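Local atomic coordinates of dTDP-4-dehydrorhamnose 3,5-epimerase (Elizabethkingia anophelis NUHP1, PDB entry 6C46), a protein that probably catalyses the epimerization at C3' and C5' of dTDP-4-dehydro-6-deoxy-glucose that yields dTDP-4-dehydro-rhamnose, a step in dTDP-L-rhamnose biosynthesis. Residues Ala93-Glu98 and Arg123-Gly128. Residues are numbered along the deposited sequence; the frame is centred on the assembly and turned at random.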
ATOM      1  N   ALA A  93       7.101  18.551   2.518  1.00 14.56           N
ATOM      2  CA  ALA A  93       8.308  18.198   1.782  1.00 19.17           C
ATOM      3  C   ALA A  93       9.159  19.446   1.578  1.00 17.49           C
ATOM      4  O   ALA A  93       8.622  20.549   1.427  1.00 18.26           O
ATOM      5  CB  ALA A  93       7.970  17.572   0.426  1.00 17.84           C
ATOM      6  N   VAL A  94      10.488  19.263   1.581  1.00 13.99           N
ATOM      7  CA  VAL A  94      11.459  20.341   1.377  1.00 15.27           C
ATOM      8  C   VAL A  94      12.459  19.898   0.321  1.00 14.98           C
ATOM      9  O   VAL A  94      13.092  18.845   0.465  1.00 13.77           O
ATOM     10  CB  VAL A  94      12.217  20.706   2.665  1.00 21.10           C
ATOM     11  CG1 VAL A  94      13.176  21.899   2.386  1.00 16.34           C
ATOM     12  CG2 VAL A  94      11.236  20.999   3.787  1.00 25.40           C
ATOM     13  N   ASP A  95      12.607  20.687  -0.724  1.00 15.03           N
ATOM     14  CA  ASP A  95      13.550  20.366  -1.790  1.00 13.82           C
ATOM     15  C   ASP A  95      14.946  20.741  -1.307  1.00 18.84           C
ATOM     16  O   ASP A  95      15.207  21.908  -0.988  1.00 16.50           O
ATOM     17  CB  ASP A  95      13.139  21.114  -3.070  1.00 15.95           C
ATOM     18  CG  ASP A  95      13.973  20.746  -4.285  1.00 20.72           C
ATOM     19  OD1 ASP A  95      15.024  20.072  -4.139  1.00 16.46           O
ATOM     20  OD2 ASP A  95      13.548  21.119  -5.407  1.00 19.28           O
ATOM     21  N   LEU A  96      15.843  19.756  -1.233  1.00 15.74           N
ATOM     22  CA  LEU A  96      17.213  20.008  -0.802  1.00 17.98           C
ATOM     23  C   LEU A  96      18.234  19.753  -1.898  1.00 22.54           C
ATOM     24  O   LEU A  96      19.425  19.591  -1.602  1.00 17.54           O
ATOM     25  CB  LEU A  96      17.543  19.172   0.433  1.00 14.29           C
ATOM     26  CG  LEU A  96      16.673  19.465   1.663  1.00 22.02           C
ATOM     27  CD1 LEU A  96      16.981  18.436   2.767  1.00 24.85           C
ATOM     28  CD2 LEU A  96      16.889  20.894   2.156  1.00 27.50           C
ATOM     29  N   ARG A  97      17.802  19.708  -3.159  1.00 17.74           N
ATOM     30  CA  ARG A  97      18.727  19.534  -4.272  1.00 19.22           C
ATOM     31  C   ARG A  97      19.352  20.880  -4.624  1.00 19.28           C
ATOM     32  O   ARG A  97      18.670  21.774  -5.143  1.00 19.24           O
ATOM     33  CB  ARG A  97      17.995  18.928  -5.471  1.00 18.12           C
ATOM     34  CG  ARG A  97      17.379  17.577  -5.114  1.00 16.35           C
ATOM     35  CD  ARG A  97      16.406  17.118  -6.185  1.00 15.91           C
ATOM     36  NE  ARG A  97      15.317  18.092  -6.333  1.00 17.97           N
ATOM     37  CZ  ARG A  97      14.317  17.970  -7.195  1.00 18.68           C
ATOM     38  NH1 ARG A  97      14.250  16.903  -7.990  1.00 16.34           N
ATOM     39  NH2 ARG A  97      13.380  18.918  -7.254  1.00 16.47           N
ATOM     40  N   GLU A  98      20.665  21.007  -4.402  1.00 25.12           N
ATOM     41  CA  GLU A  98      21.314  22.316  -4.546  1.00 31.64           C
ATOM     42  C   GLU A  98      21.205  22.853  -5.965  1.00 32.55           C
ATOM     43  O   GLU A  98      21.248  24.070  -6.175  1.00 35.30           O
ATOM     44  CB  GLU A  98      22.788  22.248  -4.125  1.00 34.53           C
ATOM     45  N   ARG A 123      13.575  11.725  -4.421  1.00 13.61           N
ATOM     46  CA  ARG A 123      14.898  11.684  -3.824  1.00 17.09           C
ATOM     47  C   ARG A 123      15.499  13.086  -3.797  1.00 17.78           C
ATOM     48  O   ARG A 123      15.309  13.863  -4.734  1.00 12.07           O
ATOM     49  CB  ARG A 123      15.825  10.774  -4.623  1.00 15.32           C
ATOM     50  CG  ARG A 123      15.409   9.284  -4.596  1.00 12.88           C
ATOM     51  CD  ARG A 123      16.477   8.402  -5.235  1.00 16.18           C
ATOM     52  NE  ARG A 123      16.046   6.997  -5.222  1.00 15.53           N
ATOM     53  CZ  ARG A 123      16.843   5.987  -5.535  1.00 23.11           C
ATOM     54  NH1 ARG A 123      18.111   6.237  -5.874  1.00 18.36           N
ATOM     55  NH2 ARG A 123      16.380   4.730  -5.501  1.00 16.10           N
ATOM     56  N   GLY A 124      16.264  13.379  -2.739  1.00 14.91           N
ATOM     57  CA  GLY A 124      16.878  14.687  -2.533  1.00 16.82           C
ATOM     58  C   GLY A 124      16.005  15.660  -1.760  1.00 14.22           C
ATOM     59  O   GLY A 124      16.378  16.833  -1.607  1.00 19.61           O
ATOM     60  N   PHE A 125      14.845  15.223  -1.306  1.00 14.20           N
ATOM     61  CA  PHE A 125      13.949  16.017  -0.485  1.00 14.11           C
ATOM     62  C   PHE A 125      14.043  15.538   0.948  1.00 20.65           C
ATOM     63  O   PHE A 125      14.432  14.399   1.209  1.00 14.74           O
ATOM     64  CB  PHE A 125      12.485  15.865  -0.937  1.00 11.57           C
ATOM     65  CG  PHE A 125      12.122  16.674  -2.164  1.00 14.42           C
ATOM     66  CD1 PHE A 125      12.796  16.491  -3.368  1.00 14.21           C
ATOM     67  CD2 PHE A 125      11.092  17.609  -2.105  1.00 11.82           C
ATOM     68  CE1 PHE A 125      12.441  17.239  -4.517  1.00 14.71           C
ATOM     69  CE2 PHE A 125      10.727  18.354  -3.241  1.00 13.25           C
ATOM     70  CZ  PHE A 125      11.426  18.180  -4.443  1.00 11.55           C
ATOM     71  N   ALA A 126      13.669  16.409   1.878  1.00 14.91           N
ATOM     72  CA  ALA A 126      13.374  15.982   3.237  1.00 16.91           C
ATOM     73  C   ALA A 126      11.870  15.938   3.415  1.00 17.73           C
ATOM     74  O   ALA A 126      11.129  16.639   2.723  1.00 16.96           O
ATOM     75  CB  ALA A 126      14.000  16.908   4.287  1.00 16.22           C
ATOM     76  N   HIS A 127      11.417  15.117   4.372  1.00 14.30           N
ATOM     77  CA  HIS A 127       9.995  14.852   4.510  1.00 17.04           C
ATOM     78  C   HIS A 127       9.612  14.759   5.981  1.00 14.47           C
ATOM     79  O   HIS A 127      10.380  14.262   6.812  1.00 16.46           O
ATOM     80  CB  HIS A 127       9.605  13.539   3.794  1.00 15.48           C
ATOM     81  CG  HIS A 127       8.244  13.045   4.174  1.00 18.72           C
ATOM     82  ND1 HIS A 127       8.050  12.003   5.060  1.00 22.57           N
ATOM     83  CD2 HIS A 127       7.010  13.463   3.806  1.00 21.36           C
ATOM     84  CE1 HIS A 127       6.750  11.812   5.233  1.00 22.80           C
ATOM     85  NE2 HIS A 127       6.097  12.688   4.484  1.00 24.51           N
ATOM     86  N   GLY A 128       8.399  15.200   6.291  1.00 14.67           N
ATOM     87  CA  GLY A 128       7.889  15.017   7.644  1.00 18.75           C
ATOM     88  C   GLY A 128       6.388  15.180   7.664  1.00 18.89           C
ATOM     89  O   GLY A 128       5.781  15.579   6.671  1.00 19.33           O
TER
HETATM   90  O   HOH W   1      15.488  14.210  -7.475  1.00 26.39           O
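The Phe125 ring carries Asp95 on one face, with Arg97 NH1 and Arg123 O at its edge, near the ring plane. Asp95 CA sits 3.8 Å from the centroid of the Phe125 ring, a CH-pi contact 14° off the ring normal. The Asp95 carboxylate continues this layer over the rim, with CG 3.6 Å from Phe125 CZ and its plane turned only 15° from the ring. With CG anti to the backbone N (chi1 -174°), the Asp95 carboxylate lies over the CE1-CZ side of the ring, where Arg97 meets it.

The guanidinium of Arg97 takes Phe125 CE1 over one of its own faces, 3.3 Å from NH2, with the two planes steeply inclined. At its edge it grips Asp95 side-on in a salt bridge: NH2 reaches Asp95 OD2 at 2.9 Å from above the carboxylate plane, and NE bonds to OD1. A bend at chi3 folds the Arg97 chain for this grip. The backbone N of Arg97 bonds to the same OD1 from the opposite face, making an Asx turn. Ser100 and Thr102 hydroxyls also hydrogen-bond to OD2, and Asp18 and Lys17 O bind the guanidinium, so both charged groups are held in place. A water links Arg97 NH1 to Arg123 O.

On the Val94 and Ala126 face, Leu96 from the loop after the strand lays CD1 3.7 Å from Ala126 CB, and Leu69 and Leu71 of strand 66-72 join them. Val94 and Ala126 exchange two backbone hydrogen bonds, both 2.9 Å between N and O. Beyond the strand end, Leu96 N still bonds to Gly124 O at 3.0 Å.

Strands 88-95 and 125-131 are thus antiparallel neighbours in one sheet of the cupin (jelly-roll) fold of the RmlC family. Ala126 lies near His70, the predicted proton acceptor.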